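Local coordinates for lumazine protein (Photobacterium kishitanii, PDB 3A35), which probably serves as an antenna protein that shifts bacterial luciferase bioluminescence to shorter wavelength, and binds riboflavin here in place of its lumazine chromophore, at residues A[19-33]-A[54-67]. Numbering follows the deposited sequence.
With RBF (riboflavin), chain C.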
ATOM      1  N   ASP A  19      -1.665  -3.247  21.716  1.00 31.39           N
ATOM      2  CA  ASP A  19      -2.917  -2.466  21.873  1.00 32.78           C
ATOM      3  C   ASP A  19      -3.091  -1.116  21.028  1.00 33.12           C
ATOM      4  O   ASP A  19      -3.817  -1.080  19.986  1.00 34.70           O
ATOM      5  CB  ASP A  19      -3.154  -2.233  23.371  1.00 34.15           C
ATOM      6  CG  ASP A  19      -4.569  -1.713  23.641  1.00 37.29           C
ATOM      7  OD1 ASP A  19      -4.974  -1.682  24.830  1.00 39.75           O
ATOM      8  OD2 ASP A  19      -5.269  -1.353  22.637  1.00 39.18           O
ATOM      9  N   ASP A  20      -2.501  -0.007  21.441  1.00 29.22           N
ATOM     10  CA  ASP A  20      -2.575   1.124  20.509  1.00 28.14           C
ATOM     11  C   ASP A  20      -1.293   1.192  19.658  1.00 25.69           C
ATOM     12  O   ASP A  20      -1.004   2.188  18.967  1.00 23.14           O
ATOM     13  CB  ASP A  20      -2.937   2.449  21.223  1.00 28.76           C
ATOM     14  CG  ASP A  20      -1.930   2.817  22.276  1.00 31.01           C
ATOM     15  OD1 ASP A  20      -0.993   1.969  22.519  1.00 33.01           O
ATOM     16  OD2 ASP A  20      -2.051   3.939  22.849  1.00 31.91           O
ATOM     17  N   THR A  21      -0.509   0.126  19.640  1.00 23.20           N
ATOM     18  CA  THR A  21       0.651   0.124  18.729  1.00 21.08           C
ATOM     19  C   THR A  21       0.785  -1.347  18.383  1.00 20.18           C
ATOM     20  O   THR A  21       0.295  -2.283  19.138  1.00 22.12           O
ATOM     21  CB  THR A  21       1.916   0.724  19.345  1.00 23.20           C
ATOM     22  OG1 THR A  21       3.108   0.769  18.520  1.00 29.56           O
ATOM     23  CG2 THR A  21       2.304   0.103  20.616  1.00 24.55           C
ATOM     24  N   GLN A  22       1.479  -1.589  17.271  1.00 16.12           N
ATOM     25  CA  GLN A  22       1.916  -2.951  16.959  1.00 15.98           C
ATOM     26  C   GLN A  22       3.284  -2.899  16.397  1.00 13.42           C
ATOM     27  O   GLN A  22       3.614  -1.974  15.614  1.00 15.93           O
ATOM     28  CB  GLN A  22       1.018  -3.606  15.936  1.00 13.44           C
ATOM     29  CG  GLN A  22      -0.378  -3.863  16.459  1.00 16.40           C
ATOM     30  CD  GLN A  22      -1.309  -4.513  15.494  1.00 16.37           C
ATOM     31  OE1 GLN A  22      -0.955  -4.792  14.343  1.00 17.20           O
ATOM     32  NE2 GLN A  22      -2.493  -4.934  15.957  1.00 19.08           N
ATOM     33  N   ARG A  23       4.099  -3.919  16.599  1.00 12.66           N
ATOM     34  CA  ARG A  23       5.386  -4.024  15.914  1.00 13.50           C
ATOM     35  C   ARG A  23       5.321  -5.173  14.956  1.00 13.29           C
ATOM     36  O   ARG A  23       5.005  -6.318  15.352  1.00 13.83           O
ATOM     37  CB  ARG A  23       6.574  -4.165  16.918  1.00 13.53           C
ATOM     38  CG  ARG A  23       7.879  -4.464  16.213  1.00 16.30           C
ATOM     39  CD  ARG A  23       9.092  -4.335  17.111  1.00 15.89           C
ATOM     40  NE  ARG A  23       9.195  -2.960  17.622  1.00 15.97           N
ATOM     41  CZ  ARG A  23      10.143  -2.617  18.515  1.00 19.30           C
ATOM     42  NH1 ARG A  23      10.951  -3.551  19.007  1.00 20.72           N
ATOM     43  NH2 ARG A  23      10.121  -1.389  19.001  1.00 20.96           N
ATOM     44  N   HIS A  24       5.568  -4.872  13.670  1.00 11.72           N
ATOM     45  CA  HIS A  24       5.538  -5.867  12.664  1.00 11.69           C
ATOM     46  C   HIS A  24       6.969  -6.138  12.159  1.00 11.94           C
ATOM     47  O   HIS A  24       7.721  -5.163  11.799  1.00 12.10           O
ATOM     48  CB  HIS A  24       4.741  -5.406  11.449  1.00 12.47           C
ATOM     49  CG  HIS A  24       3.280  -5.348  11.694  1.00 11.55           C
ATOM     50  ND1 HIS A  24       2.342  -5.566  10.734  1.00 13.15           N
ATOM     51  CD2 HIS A  24       2.581  -5.152  12.854  1.00 15.06           C
ATOM     52  CE1 HIS A  24       1.119  -5.459  11.235  1.00 12.82           C
ATOM     53  NE2 HIS A  24       1.224  -5.171  12.544  1.00 13.07           N
ATOM     54  N   GLY A  25       7.379  -7.437  12.119  1.00 11.64           N
ATOM     55  CA  GLY A  25       8.619  -7.839  11.534  1.00 11.26           C
ATOM     56  C   GLY A  25       8.315  -8.401  10.157  1.00 11.98           C
ATOM     57  O   GLY A  25       7.509  -9.379  10.107  1.00 13.40           O
ATOM     58  N   ILE A  26       8.932  -7.886   9.145  1.00 11.30           N
ATOM     59  CA  ILE A  26       8.566  -8.209   7.749  1.00 11.16           C
ATOM     60  C   ILE A  26       9.801  -8.772   7.086  1.00 11.44           C
ATOM     61  O   ILE A  26      10.844  -8.118   6.976  1.00 12.09           O
ATOM     62  CB  ILE A  26       8.037  -6.932   7.036  1.00 11.00           C
ATOM     63  CG1 ILE A  26       6.829  -6.340   7.819  1.00 12.17           C
ATOM     64  CG2 ILE A  26       7.610  -7.300   5.628  1.00 11.42           C
ATOM     65  CD1 ILE A  26       6.297  -5.023   7.211  1.00 11.62           C
ATOM     66  N   THR A  27       9.710  -9.998   6.512  1.00 11.00           N
ATOM     67  CA  THR A  27      10.805 -10.526   5.675  1.00 12.52           C
ATOM     68  C   THR A  27      10.871  -9.808   4.376  1.00 12.08           C
ATOM     69  O   THR A  27       9.875  -9.688   3.599  1.00 13.43           O
ATOM     70  CB  THR A  27      10.493 -12.008   5.376  1.00 12.50           C
ATOM     71  OG1 THR A  27      10.418 -12.715   6.619  1.00 15.34           O
ATOM     72  CG2 THR A  27      11.588 -12.629   4.505  1.00 14.74           C
ATOM     73  N   PHE A  28      12.065  -9.280   4.078  1.00 12.01           N
ATOM     74  CA  PHE A  28      12.281  -8.508   2.880  1.00 12.30           C
ATOM     75  C   PHE A  28      13.060  -9.291   1.849  1.00 13.26           C
ATOM     76  O   PHE A  28      13.926 -10.024   2.239  1.00 16.45           O
ATOM     77  CB  PHE A  28      13.110  -7.221   3.133  1.00 11.94           C
ATOM     78  CG  PHE A  28      12.331  -5.995   3.571  1.00 11.21           C
ATOM     79  CD1 PHE A  28      11.141  -6.081   4.299  1.00 11.70           C
ATOM     80  CD2 PHE A  28      12.813  -4.739   3.231  1.00 12.22           C
ATOM     81  CE1 PHE A  28      10.443  -4.910   4.627  1.00 11.37           C
ATOM     82  CE2 PHE A  28      12.146  -3.542   3.635  1.00 11.02           C
ATOM     83  CZ  PHE A  28      11.025  -3.635   4.320  1.00  9.46           C
ATOM     84  N   PRO A  29      12.756  -9.045   0.581  1.00 13.88           N
ATOM     85  CA  PRO A  29      13.622  -9.643  -0.463  1.00 13.77           C
ATOM     86  C   PRO A  29      14.990  -9.011  -0.410  1.00 16.29           C
ATOM     87  O   PRO A  29      15.151  -7.835  -0.012  1.00 15.54           O
ATOM     88  CB  PRO A  29      12.852  -9.336  -1.779  1.00 16.47           C
ATOM     89  CG  PRO A  29      11.870  -8.313  -1.492  1.00 18.67           C
ATOM     90  CD  PRO A  29      11.651  -8.207   0.040  1.00 14.93           C
ATOM     91  N   LYS A  30      15.995  -9.741  -0.905  1.00 18.05           N
ATOM     92  CA  LYS A  30      17.352  -9.289  -0.683  1.00 20.31           C
ATOM     93  C   LYS A  30      17.683  -7.935  -1.297  1.00 17.51           C
ATOM     94  O   LYS A  30      18.359  -7.142  -0.602  1.00 18.31           O
ATOM     95  CB  LYS A  30      18.413 -10.323  -1.220  1.00 21.80           C
ATOM     96  CG  LYS A  30      19.868  -9.946  -0.603  1.00 30.66           C
ATOM     97  CD  LYS A  30      20.016 -10.402   0.862  1.00 37.75           C
ATOM     98  CE  LYS A  30      21.421 -10.107   1.493  1.00 34.89           C
ATOM     99  NZ  LYS A  30      21.404 -10.381   2.981  1.00 37.36           N
ATOM    100  N   ASP A  31      17.186  -7.621  -2.489  1.00 17.32           N
ATOM    101  CA  ASP A  31      17.486  -6.309  -3.105  1.00 19.40           C
ATOM    102  C   ASP A  31      16.947  -5.146  -2.329  1.00 20.19           C
ATOM    103  O   ASP A  31      17.531  -4.099  -2.198  1.00 22.31           O
ATOM    104  CB  ASP A  31      17.063  -6.264  -4.608  1.00 21.19           C
ATOM    105  CG  ASP A  31      15.501  -6.311  -4.865  1.00 33.07           C
ATOM    106  OD1 ASP A  31      14.689  -6.996  -4.082  1.00 35.35           O
ATOM    107  OD2 ASP A  31      15.079  -5.693  -5.920  1.00 40.95           O
ATOM    108  N   ILE A  32      15.764  -5.291  -1.775  1.00 16.03           N
ATOM    109  CA  ILE A  32      15.245  -4.194  -0.984  1.00 15.28           C
ATOM    110  C   ILE A  32      15.906  -4.231   0.365  1.00 13.87           C
ATOM    111  O   ILE A  32      16.184  -3.172   0.910  1.00 14.31           O
ATOM    112  CB  ILE A  32      13.680  -4.318  -0.815  1.00 15.42           C
ATOM    113  CG1 ILE A  32      13.088  -4.386  -2.267  1.00 18.46           C
ATOM    114  CG2 ILE A  32      13.100  -3.058  -0.063  1.00 14.87           C
ATOM    115  CD1 ILE A  32      11.589  -4.548  -2.368  1.00 20.94           C
ATOM    116  N   LEU A  33      16.049  -5.385   0.999  1.00 14.32           N
ATOM    117  CA  LEU A  33      16.684  -5.471   2.337  1.00 14.49           C
ATOM    118  C   LEU A  33      18.026  -4.684   2.386  1.00 14.60           C
ATOM    119  O   LEU A  33      18.305  -3.987   3.350  1.00 16.19           O
ATOM    120  CB  LEU A  33      16.977  -6.967   2.617  1.00 14.49           C
ATOM    121  CG  LEU A  33      17.740  -7.163   3.876  1.00 14.31           C
ATOM    122  CD1 LEU A  33      16.863  -6.799   5.083  1.00 15.35           C
ATOM    123  CD2 LEU A  33      18.227  -8.647   4.032  1.00 15.03           C
ATOM    124  N   ILE A  54      16.667  -4.157  12.141  1.00 12.70           N
ATOM    125  CA  ILE A  54      16.828  -5.198  11.123  1.00 14.08           C
ATOM    126  C   ILE A  54      17.600  -6.371  11.672  1.00 15.81           C
ATOM    127  O   ILE A  54      18.678  -6.191  12.292  1.00 15.91           O
ATOM    128  CB  ILE A  54      17.475  -4.663   9.939  1.00 13.15           C
ATOM    129  CG1 ILE A  54      16.698  -3.498   9.335  1.00 15.29           C
ATOM    130  CG2 ILE A  54      17.658  -5.814   8.961  1.00 18.98           C
ATOM    131  CD1 ILE A  54      17.528  -2.801   8.182  1.00 15.66           C
ATOM    132  N   SER A  55      17.019  -7.541  11.493  1.00 15.51           N
ATOM    133  CA  SER A  55      17.754  -8.733  12.004  1.00 16.43           C
ATOM    134  C   SER A  55      17.700  -9.727  10.825  1.00 17.05           C
ATOM    135  O   SER A  55      16.576 -10.242  10.515  1.00 16.48           O
ATOM    136  CB  SER A  55      17.041  -9.203  13.211  1.00 16.86           C
ATOM    137  OG  SER A  55      17.678 -10.432  13.689  1.00 27.43           O
ATOM    138  N   GLY A  56      18.874  -9.989  10.205  1.00 16.88           N
ATOM    139  CA  GLY A  56      18.844 -10.878   9.081  1.00 17.10           C
ATOM    140  C   GLY A  56      17.989 -10.264   7.987  1.00 16.67           C
ATOM    141  O   GLY A  56      18.286  -9.137   7.666  1.00 18.28           O
ATOM    142  N   ASP A  57      16.998 -10.995   7.486  1.00 16.59           N
ATOM    143  CA  ASP A  57      16.179 -10.431   6.406  1.00 14.56           C
ATOM    144  C   ASP A  57      14.833  -9.900   6.975  1.00 14.53           C
ATOM    145  O   ASP A  57      13.934  -9.654   6.208  1.00 14.26           O
ATOM    146  CB  ASP A  57      15.922 -11.449   5.302  1.00 16.99           C
ATOM    147  CG  ASP A  57      15.257 -12.702   5.763  1.00 18.38           C
ATOM    148  OD1 ASP A  57      14.983 -12.865   6.925  1.00 20.38           O
ATOM    149  OD2 ASP A  57      15.075 -13.556   4.812  1.00 23.75           O
ATOM    150  N   VAL A  58      14.715  -9.757   8.318  1.00 13.55           N
ATOM    151  CA  VAL A  58      13.472  -9.291   8.942  1.00 14.18           C
ATOM    152  C   VAL A  58      13.665  -7.806   9.310  1.00 14.79           C
ATOM    153  O   VAL A  58      14.563  -7.445  10.098  1.00 14.13           O
ATOM    154  CB  VAL A  58      13.087 -10.097  10.144  1.00 15.54           C
ATOM    155  CG1 VAL A  58      11.735  -9.656  10.725  1.00 14.76           C
ATOM    156  CG2 VAL A  58      13.033 -11.623   9.779  1.00 16.60           C
ATOM    157  N   VAL A  59      12.759  -6.986   8.748  1.00 11.70           N
ATOM    158  CA  VAL A  59      12.790  -5.565   8.993  1.00 11.53           C
ATOM    159  C   VAL A  59      11.598  -5.216   9.807  1.00 10.66           C
ATOM    160  O   VAL A  59      10.462  -5.606   9.523  1.00 12.02           O
ATOM    161  CB  VAL A  59      12.718  -4.866   7.605  1.00 10.24           C
ATOM    162  CG1 VAL A  59      12.750  -3.342   7.804  1.00 13.57           C
ATOM    163  CG2 VAL A  59      13.935  -5.243   6.716  1.00 13.54           C
ATOM    164  N   TYR A  60      11.822  -4.500  10.909  1.00 10.55           N
ATOM    165  CA  TYR A  60      10.798  -4.201  11.866  1.00 10.20           C
ATOM    166  C   TYR A  60      10.308  -2.728  11.848  1.00 10.17           C
ATOM    167  O   TYR A  60      11.111  -1.782  11.667  1.00 12.29           O
ATOM    168  CB  TYR A  60      11.343  -4.458  13.298  1.00 11.64           C
ATOM    169  CG  TYR A  60      11.588  -5.968  13.584  1.00 13.44           C
ATOM    170  CD1 TYR A  60      10.601  -6.710  14.241  1.00 13.46           C
ATOM    171  CD2 TYR A  60      12.794  -6.585  13.245  1.00 14.03           C
ATOM    172  CE1 TYR A  60      10.818  -8.107  14.532  1.00 15.46           C
ATOM    173  CE2 TYR A  60      13.009  -7.957  13.579  1.00 16.58           C
ATOM    174  CZ  TYR A  60      12.017  -8.560  14.203  1.00 16.19           C
ATOM    175  OH  TYR A  60      12.149  -9.964  14.493  1.00 21.91           O
ATOM    176  N   PHE A  61       8.997  -2.601  12.041  1.00 11.70           N
ATOM    177  CA  PHE A  61       8.349  -1.289  12.079  1.00  9.62           C
ATOM    178  C   PHE A  61       7.424  -1.251  13.233  1.00 11.81           C
ATOM    179  O   PHE A  61       6.713  -2.216  13.525  1.00 12.00           O
ATOM    180  CB  PHE A  61       7.476  -1.059  10.766  1.00 10.20           C
ATOM    181  CG  PHE A  61       8.259  -1.128   9.487  1.00 10.23           C
ATOM    182  CD1 PHE A  61       8.837   0.058   8.969  1.00 11.82           C
ATOM    183  CD2 PHE A  61       8.439  -2.322   8.841  1.00 10.42           C
ATOM    184  CE1 PHE A  61       9.572   0.030   7.817  1.00 11.56           C
ATOM    185  CE2 PHE A  61       9.224  -2.346   7.607  1.00 11.11           C
ATOM    186  CZ  PHE A  61       9.749  -1.185   7.129  1.00 11.71           C
ATOM    187  N   ASP A  62       7.314  -0.090  13.898  1.00 11.93           N
ATOM    188  CA  ASP A  62       6.194   0.151  14.810  1.00 12.20           C
ATOM    189  C   ASP A  62       5.042   0.912  14.181  1.00 12.58           C
ATOM    190  O   ASP A  62       5.352   2.006  13.529  1.00 16.46           O
ATOM    191  CB  ASP A  62       6.757   0.933  16.021  1.00 13.65           C
ATOM    192  CG  ASP A  62       7.558   0.124  16.951  1.00 18.61           C
ATOM    193  OD1 ASP A  62       7.228  -1.079  17.156  1.00 17.84           O
ATOM    194  OD2 ASP A  62       8.522   0.595  17.634  1.00 23.18           O
ATOM    195  N   ILE A  63       3.852   0.412  14.296  1.00 11.70           N
ATOM    196  CA  ILE A  63       2.705   1.088  13.743  1.00 12.11           C
ATOM    197  C   ILE A  63       2.019   1.668  14.989  1.00 13.01           C
ATOM    198  O   ILE A  63       1.523   0.944  15.838  1.00 14.05           O
ATOM    199  CB  ILE A  63       1.786   0.094  12.991  1.00 15.82           C
ATOM    200  CG1 ILE A  63       2.615  -0.518  11.764  1.00 19.87           C
ATOM    201  CG2 ILE A  63       0.572   0.792  12.377  1.00 15.34           C
ATOM    202  CD1 ILE A  63       3.071  -1.803  11.966  1.00 22.86           C
ATOM    203  N   ASP A  64       1.963   3.002  15.018  1.00 13.07           N
ATOM    204  CA  ASP A  64       1.410   3.748  16.201  1.00 12.06           C
ATOM    205  C   ASP A  64       0.580   4.894  15.638  1.00 11.32           C
ATOM    206  O   ASP A  64      -0.611   4.850  15.634  1.00 13.66           O
ATOM    207  CB  ASP A  64       2.518   4.120  17.161  1.00 15.34           C
ATOM    208  CG  ASP A  64       3.793   4.608  16.552  1.00 18.30           C
ATOM    209  OD1 ASP A  64       3.908   5.296  15.511  1.00 23.37           O
ATOM    210  OD2 ASP A  64       4.884   4.408  17.186  1.00 25.43           O
ATOM    211  N   GLN A  65       1.332   5.911  15.101  1.00 10.99           N
ATOM    212  CA  GLN A  65       0.602   7.010  14.521  1.00 12.03           C
ATOM    213  C   GLN A  65      -0.375   6.614  13.448  1.00 11.45           C
ATOM    214  O   GLN A  65      -1.423   7.151  13.236  1.00 12.72           O
ATOM    215  CB  GLN A  65       1.640   7.936  13.992  1.00 14.52           C
ATOM    216  CG  GLN A  65       1.060   9.224  13.399  1.00 15.10           C
ATOM    217  CD  GLN A  65       2.193  10.135  12.874  1.00 15.54           C
ATOM    218  OE1 GLN A  65       3.378  10.049  13.226  1.00 17.23           O
ATOM    219  NE2 GLN A  65       1.755  11.006  11.982  1.00 17.36           N
ATOM    220  N   ALA A  66       0.025   5.536  12.666  1.00 10.88           N
ATOM    221  CA  ALA A  66      -0.781   5.099  11.588  1.00 10.83           C
ATOM    222  C   ALA A  66      -1.867   4.067  11.894  1.00 10.57           C
ATOM    223  O   ALA A  66      -2.639   3.668  11.032  1.00 10.88           O
ATOM    224  CB  ALA A  66       0.158   4.429  10.531  1.00 11.87           C
ATOM    225  N   ILE A  67      -1.971   3.732  13.204  1.00 11.43           N
ATOM    226  CA  ILE A  67      -2.756   2.474  13.544  1.00 11.95           C
ATOM    227  C   ILE A  67      -4.264   2.609  13.294  1.00 13.56           C
ATOM    228  O   ILE A  67      -4.965   1.600  13.105  1.00 13.76           O
ATOM    229  CB  ILE A  67      -2.462   2.072  14.952  1.00 12.52           C
ATOM    230  CG1 ILE A  67      -2.872   0.607  15.139  1.00 16.31           C
ATOM    231  CG2 ILE A  67      -3.288   2.912  15.928  1.00 13.89           C
ATOM    232  CD1 ILE A  67      -2.259  -0.041  16.277  1.00 20.89           C
TER
HETATM  233  N1  RBF C 191       3.400   6.103  11.394  1.00 11.17           N
HETATM  234  C2  RBF C 191       3.612   5.005  12.149  1.00 10.34           C
HETATM  235  O2  RBF C 191       2.644   4.393  12.698  1.00 11.08           O
HETATM  236  N3  RBF C 191       4.866   4.431  12.325  1.00 10.42           N
HETATM  237  C4  RBF C 191       6.010   4.987  11.700  1.00  9.68           C
HETATM  238  O4  RBF C 191       7.101   4.434  11.888  1.00 10.49           O
HETATM  239  C4A RBF C 191       5.763   6.176  10.988  1.00  9.13           C
HETATM  240  N5  RBF C 191       6.922   6.841  10.430  1.00 12.60           N
HETATM  241  C5A RBF C 191       6.677   8.007   9.707  1.00 10.46           C
HETATM  242  C6  RBF C 191       7.809   8.709   9.281  1.00 10.92           C
HETATM  243  C7  RBF C 191       7.535   9.915   8.577  1.00 11.23           C
HETATM  244  C7M RBF C 191       8.804  10.713   8.159  1.00 13.59           C
HETATM  245  C8  RBF C 191       6.282  10.367   8.293  1.00  9.66           C
HETATM  246  C8M RBF C 191       6.114  11.596   7.503  1.00 14.37           C
HETATM  247  C9  RBF C 191       5.131   9.620   8.724  1.00 11.39           C
HETATM  248  C9A RBF C 191       5.349   8.485   9.512  1.00 11.69           C
HETATM  249  N10 RBF C 191       4.232   7.767  10.058  1.00  9.34           N
HETATM  250  C10 RBF C 191       4.498   6.671  10.838  1.00  8.50           C
HETATM  251  C1' RBF C 191       2.912   8.240   9.976  1.00 10.09           C
HETATM  252  C2' RBF C 191       2.017   7.533   8.978  1.00 10.09           C
HETATM  253  O2' RBF C 191       2.648   7.575   7.655  1.00 11.04           O
HETATM  254  C3' RBF C 191       0.731   8.169   8.878  1.00 11.58           C
HETATM  255  O3' RBF C 191       0.180   8.115  10.302  1.00 12.43           O
HETATM  256  C4' RBF C 191      -0.310   7.362   8.084  1.00  9.64           C
HETATM  257  O4' RBF C 191       0.014   7.439   6.678  1.00 11.66           O
HETATM  258  C5' RBF C 191      -1.734   7.906   8.264  1.00 14.60           C
HETATM  259  O5' RBF C 191      -2.715   7.086   7.627  1.00 13.26           O
HETATM  260  O   HOH W   1       5.037  -1.186  18.917  1.00 30.31           O
HETATM  261  O   HOH W   2       5.168   2.959  19.440  1.00 39.62           O
HETATM  262  O   HOH W   3      12.607 -14.248   7.437  1.00 19.56           O
HETATM  263  O   HOH W   4      14.943 -12.606   2.093  1.00 28.71           O
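R23 runs out with CG anti to its backbone N (chi1 172°) and bends at chi3, which brings its guanidinium side-on to the D62 carboxylate. D62 meets it with CG beside its own backbone N (chi1 -74°). R23 NE donates to D62 OD1 (2.8 Å) and R23 NH2 to the syn lone pair of D62 OD2 (2.9 Å), a two-nitrogen salt bridge. The two planes are 30° apart, and OD1 is met well out of the carboxylate plane. A water joins D62 OD1 to T21 OG1.

Strands 22-27 and 58-63 are antiparallel neighbours in the six-stranded barrel of the first lumazine-binding repeat. Q22 with I63, H24 with F61 and I26 with V59 form the hydrogen-bonded pairs. On the face of these residues, I63 CD1 lies over the H24 ring, 3.7 Å from its centroid. H24 NE2 donates to Q22 OE1 (2.9 Å) in the ring plane, a nearly straight bond that helps set the ring's rotation. V59 CG2 sits over the centre of the F28 ring, and F28 CZ meets the edge of the F61 ring. G25 lets Y60 CD1 approach its CA to 3.5 Å.

The end of strand 58-63 and the turn after it hold riboflavin. Flavin N3 donates to D62 O (2.8 Å), while D64 N and A66 N both donate to flavin O2. D62 thus binds R23 through its carboxylate and flavin N3 through its main-chain O, so the salt bridge probably helps to position the carbonyl that meets the flavin.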